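Local coordinates for binary enterotoxin of Clostridium perfringens component a (Clostridium perfringens, PDB 5WTZ), which probably transfers ADP-ribose from NAD+ to host actin, as the enzymatic component of a binary, iota-like enterotoxin, at residues A[213-225]-A[341-353]. Residues are numbered along the deposited sequence; the frame is centred on the assembly and turned at random.
Sequences QLNFENDVISASQ and ISTTVLSNNISAF. With NAD (nicotinamide-adenine-dinucleotide), chain B.
Glu217 and Asn218, in the linker between the two ADP-ribosyltransferase-like halves of the toxin, are hydrogen-bonded to Ser347 and Asn348 in the loop after strand 341-344, a joint between turn and loop that is backed by apolar packing. The linker makes a type II' beta turn from Phe216 to Asp219 and then enters helix 220-237, whose first turn is N-capped: Asp219 OD1 accepts from Ser222 N, and its OD2 takes the Ser222 hydroxyl.

The central peptide of the turn presents its carbonyl, Glu217 O, to the loop. This oxygen accepts from Ser347 N at 2.8 Å, the donor standing above the carbonyl plane, and also has Leu346 CA at 3.2 Å as a CH···O contact. The carboxylate of Glu217 is instead in a salt bridge with Lys60, through OE2, and the backbone oxygen of Lys60 also binds Ser347 OG and Asn218 ND2. Lys60, from helix 36-61, thus ties the N-terminal half to both sides of the contact.

The rest of the contact is largely apolar. Leu346, with CG beside its own backbone N (chi1 -55°) and an extended chi2, divides its methyls: CD1 meets Val220 CG1 at 3.6 Å, while CD2 rests on Ala223 CB at 3.7 Å. Val345 CG2 touches Ala223 CB too and comes obliquely to the Phe216 ring, which has Ala223 CA over the centre of one face. One water bridges Phe216 N and Val345 O.

Ser342 to Thr344, Ile350 and Phe353 border NAD, so the same strand-and-loop segment serves the interdomain joint and the cofactor pocket. Next to Ser347, two amides meet with planes 80° apart: Asn218 ND2 donates to Asn348 OD1 at 2.8 Å, and a water links Asn348 ND2 to Asn218 O.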
# COMPACT_ATOMS: atom_id res chain seq x y z
N GLN A 213 5.99 -4.39 -5.44
CA GLN A 213 5.82 -5.38 -4.39
C GLN A 213 4.82 -6.43 -4.82
O GLN A 213 3.95 -6.16 -5.66
CB GLN A 213 5.36 -4.71 -3.10
CG GLN A 213 6.32 -3.65 -2.55
CD GLN A 213 6.00 -3.29 -1.11
OE1 GLN A 213 6.54 -3.90 -0.17
NE2 GLN A 213 5.12 -2.31 -0.92
N LEU A 214 4.94 -7.64 -4.27
CA LEU A 214 3.96 -8.70 -4.53
C LEU A 214 2.70 -8.39 -3.73
O LEU A 214 2.69 -8.40 -2.49
CB LEU A 214 4.52 -10.08 -4.17
CG LEU A 214 3.64 -11.30 -4.47
CD1 LEU A 214 3.38 -11.46 -5.96
CD2 LEU A 214 4.25 -12.57 -3.90
N ASN A 215 1.64 -8.06 -4.46
CA ASN A 215 0.42 -7.53 -3.88
C ASN A 215 -0.73 -7.93 -4.78
O ASN A 215 -0.91 -7.35 -5.85
CB ASN A 215 0.51 -6.00 -3.73
CG ASN A 215 -0.69 -5.40 -3.02
OD1 ASN A 215 -1.68 -6.10 -2.74
ND2 ASN A 215 -0.63 -4.10 -2.76
N PHE A 216 -1.49 -8.94 -4.38
CA PHE A 216 -2.50 -9.50 -5.27
C PHE A 216 -3.74 -8.61 -5.44
O PHE A 216 -4.42 -8.71 -6.46
CB PHE A 216 -2.91 -10.89 -4.78
CG PHE A 216 -1.78 -11.86 -4.78
CD1 PHE A 216 -1.10 -12.13 -5.96
CD2 PHE A 216 -1.38 -12.50 -3.62
CE1 PHE A 216 -0.04 -13.01 -5.99
CE2 PHE A 216 -0.31 -13.38 -3.64
CZ PHE A 216 0.35 -13.64 -4.82
N GLU A 217 -3.97 -7.72 -4.47
CA GLU A 217 -5.18 -6.88 -4.41
C GLU A 217 -6.46 -7.71 -4.69
O GLU A 217 -6.91 -8.41 -3.78
CB GLU A 217 -5.05 -5.66 -5.35
CG GLU A 217 -3.92 -4.72 -4.86
CD GLU A 217 -3.90 -3.35 -5.51
OE1 GLU A 217 -4.40 -3.20 -6.64
OE2 GLU A 217 -3.36 -2.42 -4.89
N ASN A 218 -7.03 -7.65 -5.90
CA ASN A 218 -8.26 -8.39 -6.21
C ASN A 218 -8.03 -9.65 -7.05
O ASN A 218 -8.98 -10.36 -7.43
CB ASN A 218 -9.29 -7.51 -6.95
CG ASN A 218 -9.71 -6.29 -6.14
OD1 ASN A 218 -9.75 -5.18 -6.66
ND2 ASN A 218 -10.05 -6.49 -4.87
N ASP A 219 -6.76 -9.94 -7.34
CA ASP A 219 -6.39 -11.05 -8.23
C ASP A 219 -6.45 -12.39 -7.50
O ASP A 219 -5.44 -12.85 -7.00
CB ASP A 219 -4.97 -10.82 -8.78
CG ASP A 219 -4.62 -11.73 -9.94
OD1 ASP A 219 -5.37 -12.70 -10.23
OD2 ASP A 219 -3.56 -11.49 -10.57
N VAL A 220 -7.63 -13.00 -7.46
CA VAL A 220 -7.82 -14.27 -6.74
C VAL A 220 -7.03 -15.42 -7.35
O VAL A 220 -6.58 -16.31 -6.63
CB VAL A 220 -9.32 -14.69 -6.67
CG1 VAL A 220 -10.13 -13.64 -5.94
CG2 VAL A 220 -9.89 -14.93 -8.06
N ILE A 221 -6.87 -15.42 -8.67
CA ILE A 221 -6.19 -16.53 -9.33
C ILE A 221 -4.71 -16.54 -8.98
O ILE A 221 -4.16 -17.58 -8.64
CB ILE A 221 -6.36 -16.49 -10.85
CG1 ILE A 221 -7.84 -16.62 -11.22
CG2 ILE A 221 -5.56 -17.62 -11.49
CD1 ILE A 221 -8.20 -15.93 -12.52
N SER A 222 -4.08 -15.37 -9.02
CA SER A 222 -2.66 -15.30 -8.70
C SER A 222 -2.43 -15.57 -7.22
O SER A 222 -1.44 -16.20 -6.85
CB SER A 222 -2.09 -13.93 -9.08
OG SER A 222 -2.09 -13.79 -10.49
N ALA A 223 -3.35 -15.10 -6.38
CA ALA A 223 -3.26 -15.33 -4.95
C ALA A 223 -3.33 -16.82 -4.63
O ALA A 223 -2.48 -17.35 -3.90
CB ALA A 223 -4.36 -14.59 -4.22
N SER A 224 -4.33 -17.48 -5.19
CA SER A 224 -4.53 -18.91 -4.99
C SER A 224 -3.31 -19.71 -5.48
O SER A 224 -2.85 -20.62 -4.80
CB SER A 224 -5.81 -19.35 -5.72
OG SER A 224 -5.94 -20.76 -5.71
N GLN A 225 -2.79 -19.35 -6.65
CA GLN A 225 -1.61 -20.00 -7.21
C GLN A 225 -0.37 -19.85 -6.34
O GLN A 225 0.37 -20.81 -6.14
CB GLN A 225 -1.33 -19.46 -8.61
CG GLN A 225 -2.23 -20.06 -9.67
CD GLN A 225 -2.06 -19.41 -11.04
OE1 GLN A 225 -1.84 -18.20 -11.14
NE2 GLN A 225 -2.16 -20.22 -12.09
N ILE A 341 -2.20 -13.46 14.12
CA ILE A 341 -2.80 -12.49 13.20
C ILE A 341 -3.42 -13.17 11.97
O ILE A 341 -2.69 -13.69 11.10
CB ILE A 341 -1.79 -11.43 12.72
CG1 ILE A 341 -0.90 -10.97 13.87
CG2 ILE A 341 -2.55 -10.27 12.04
CD1 ILE A 341 0.16 -9.95 13.43
N SER A 342 -4.75 -13.17 11.92
CA SER A 342 -5.49 -13.60 10.73
C SER A 342 -5.50 -12.50 9.66
O SER A 342 -6.08 -11.40 9.83
CB SER A 342 -6.93 -14.00 11.10
OG SER A 342 -6.97 -15.33 11.62
N THR A 343 -4.85 -12.78 8.55
CA THR A 343 -4.77 -11.83 7.43
C THR A 343 -5.26 -12.49 6.16
O THR A 343 -5.28 -13.71 6.05
CB THR A 343 -3.34 -11.28 7.17
OG1 THR A 343 -2.57 -12.24 6.44
CG2 THR A 343 -2.63 -10.92 8.47
N THR A 344 -5.66 -11.68 5.19
CA THR A 344 -6.07 -12.16 3.89
C THR A 344 -5.24 -11.45 2.83
O THR A 344 -5.07 -10.23 2.87
CB THR A 344 -7.59 -11.96 3.65
OG1 THR A 344 -7.93 -12.37 2.32
CG2 THR A 344 -8.00 -10.49 3.81
N VAL A 345 -4.71 -12.21 1.87
CA VAL A 345 -3.86 -11.60 0.87
C VAL A 345 -4.63 -10.82 -0.19
O VAL A 345 -4.02 -10.19 -1.06
CB VAL A 345 -2.97 -12.65 0.19
CG1 VAL A 345 -2.11 -13.31 1.26
CG2 VAL A 345 -3.81 -13.67 -0.56
N LEU A 346 -5.96 -10.84 -0.11
CA LEU A 346 -6.77 -10.02 -1.02
C LEU A 346 -7.18 -8.74 -0.33
O LEU A 346 -7.39 -8.73 0.89
CB LEU A 346 -8.02 -10.76 -1.49
CG LEU A 346 -7.87 -12.14 -2.16
CD1 LEU A 346 -9.21 -12.65 -2.62
CD2 LEU A 346 -6.87 -12.09 -3.33
N SER A 347 -7.30 -7.66 -1.10
CA SER A 347 -7.75 -6.38 -0.57
C SER A 347 -9.28 -6.33 -0.46
O SER A 347 -9.81 -5.43 0.20
CB SER A 347 -7.24 -5.22 -1.45
OG SER A 347 -7.59 -5.38 -2.82
N ASN A 348 -9.96 -7.31 -1.08
CA ASN A 348 -11.43 -7.44 -1.00
C ASN A 348 -11.96 -7.31 0.42
O ASN A 348 -11.37 -7.86 1.35
CB ASN A 348 -11.93 -8.80 -1.55
CG ASN A 348 -11.50 -9.07 -2.98
OD1 ASN A 348 -10.35 -8.86 -3.35
ND2 ASN A 348 -12.43 -9.55 -3.79
N ASN A 349 -13.08 -6.61 0.60
CA ASN A 349 -13.75 -6.63 1.90
C ASN A 349 -14.30 -8.03 2.19
O ASN A 349 -14.52 -8.81 1.26
CB ASN A 349 -14.87 -5.59 1.94
CG ASN A 349 -15.21 -5.16 3.36
OD1 ASN A 349 -14.71 -5.72 4.35
ND2 ASN A 349 -16.08 -4.14 3.48
N ILE A 350 -14.49 -8.36 3.46
CA ILE A 350 -15.02 -9.65 3.87
C ILE A 350 -16.39 -9.45 4.50
O ILE A 350 -16.54 -8.59 5.38
CB ILE A 350 -14.09 -10.37 4.86
CG1 ILE A 350 -12.73 -10.65 4.22
CG2 ILE A 350 -14.73 -11.65 5.37
CD1 ILE A 350 -11.63 -11.03 5.22
N SER A 351 -17.39 -10.21 4.05
CA SER A 351 -18.78 -10.02 4.47
C SER A 351 -18.97 -9.96 5.97
O SER A 351 -19.67 -9.09 6.48
CB SER A 351 -19.67 -11.14 3.90
OG SER A 351 -19.91 -10.93 2.52
N ALA A 352 -18.33 -10.88 6.69
CA ALA A 352 -18.51 -10.96 8.15
C ALA A 352 -17.92 -9.74 8.85
O ALA A 352 -18.34 -9.41 9.96
CB ALA A 352 -17.90 -12.25 8.70
N PHE A 353 -16.96 -9.08 8.20
CA PHE A 353 -16.25 -7.95 8.80
C PHE A 353 -16.41 -6.68 7.97
O PHE A 353 -15.51 -5.83 7.97
CB PHE A 353 -14.77 -8.29 8.97
CG PHE A 353 -14.54 -9.65 9.58
CD1 PHE A 353 -15.02 -9.94 10.84
CD2 PHE A 353 -13.86 -10.64 8.88
CE1 PHE A 353 -14.84 -11.20 11.41
CE2 PHE A 353 -13.67 -11.90 9.43
CZ PHE A 353 -14.16 -12.18 10.70
PA NAD B . -9.58 -12.11 15.91
O1A NAD B . -9.46 -13.15 17.00
O2A NAD B . -8.35 -11.52 15.28
O5B NAD B . -10.47 -10.87 16.44
C5B NAD B . -11.61 -11.03 17.29
C4B NAD B . -11.82 -9.75 18.08
O4B NAD B . -10.67 -9.56 18.92
C3B NAD B . -11.94 -8.53 17.18
O3B NAD B . -12.91 -7.64 17.75
C2B NAD B . -10.55 -7.92 17.23
O2B NAD B . -10.56 -6.50 17.04
C1B NAD B . -10.05 -8.30 18.62
N9A NAD B . -8.58 -8.47 18.58
C8A NAD B . -7.88 -9.30 17.78
N7A NAD B . -6.55 -9.17 18.01
C5A NAD B . -6.40 -8.23 18.95
C6A NAD B . -5.26 -7.59 19.65
N6A NAD B . -4.00 -7.96 19.37
N1A NAD B . -5.54 -6.62 20.56
C2A NAD B . -6.80 -6.26 20.85
N3A NAD B . -7.88 -6.80 20.25
C4A NAD B . -7.73 -7.76 19.31
O3 NAD B . -10.46 -12.78 14.74
PN NAD B . -11.21 -12.08 13.51
O1N NAD B . -10.16 -11.49 12.59
O2N NAD B . -12.33 -11.22 14.05
O5D NAD B . -11.87 -13.39 12.84
C5D NAD B . -11.08 -14.52 12.48
C4D NAD B . -11.90 -15.42 11.57
O4D NAD B . -11.99 -14.82 10.28
C3D NAD B . -11.18 -16.73 11.34
O3D NAD B . -12.16 -17.70 10.95
C2D NAD B . -10.26 -16.43 10.18
O2D NAD B . -9.96 -17.61 9.42
C1D NAD B . -11.05 -15.39 9.38
N1N NAD B . -10.21 -14.32 8.80
C2N NAD B . -10.36 -13.03 9.18
C3N NAD B . -9.56 -12.03 8.63
C7N NAD B . -9.72 -10.59 9.03
O7N NAD B . -10.17 -10.26 10.13
N7N NAD B . -9.38 -9.70 8.11
C4N NAD B . -8.60 -12.33 7.67
C5N NAD B . -8.46 -13.66 7.30
C6N NAD B . -9.28 -14.63 7.88
O HOH W 1 -1.47 -9.73 -1.67
O HOH W 2 -11.51 -10.53 -6.29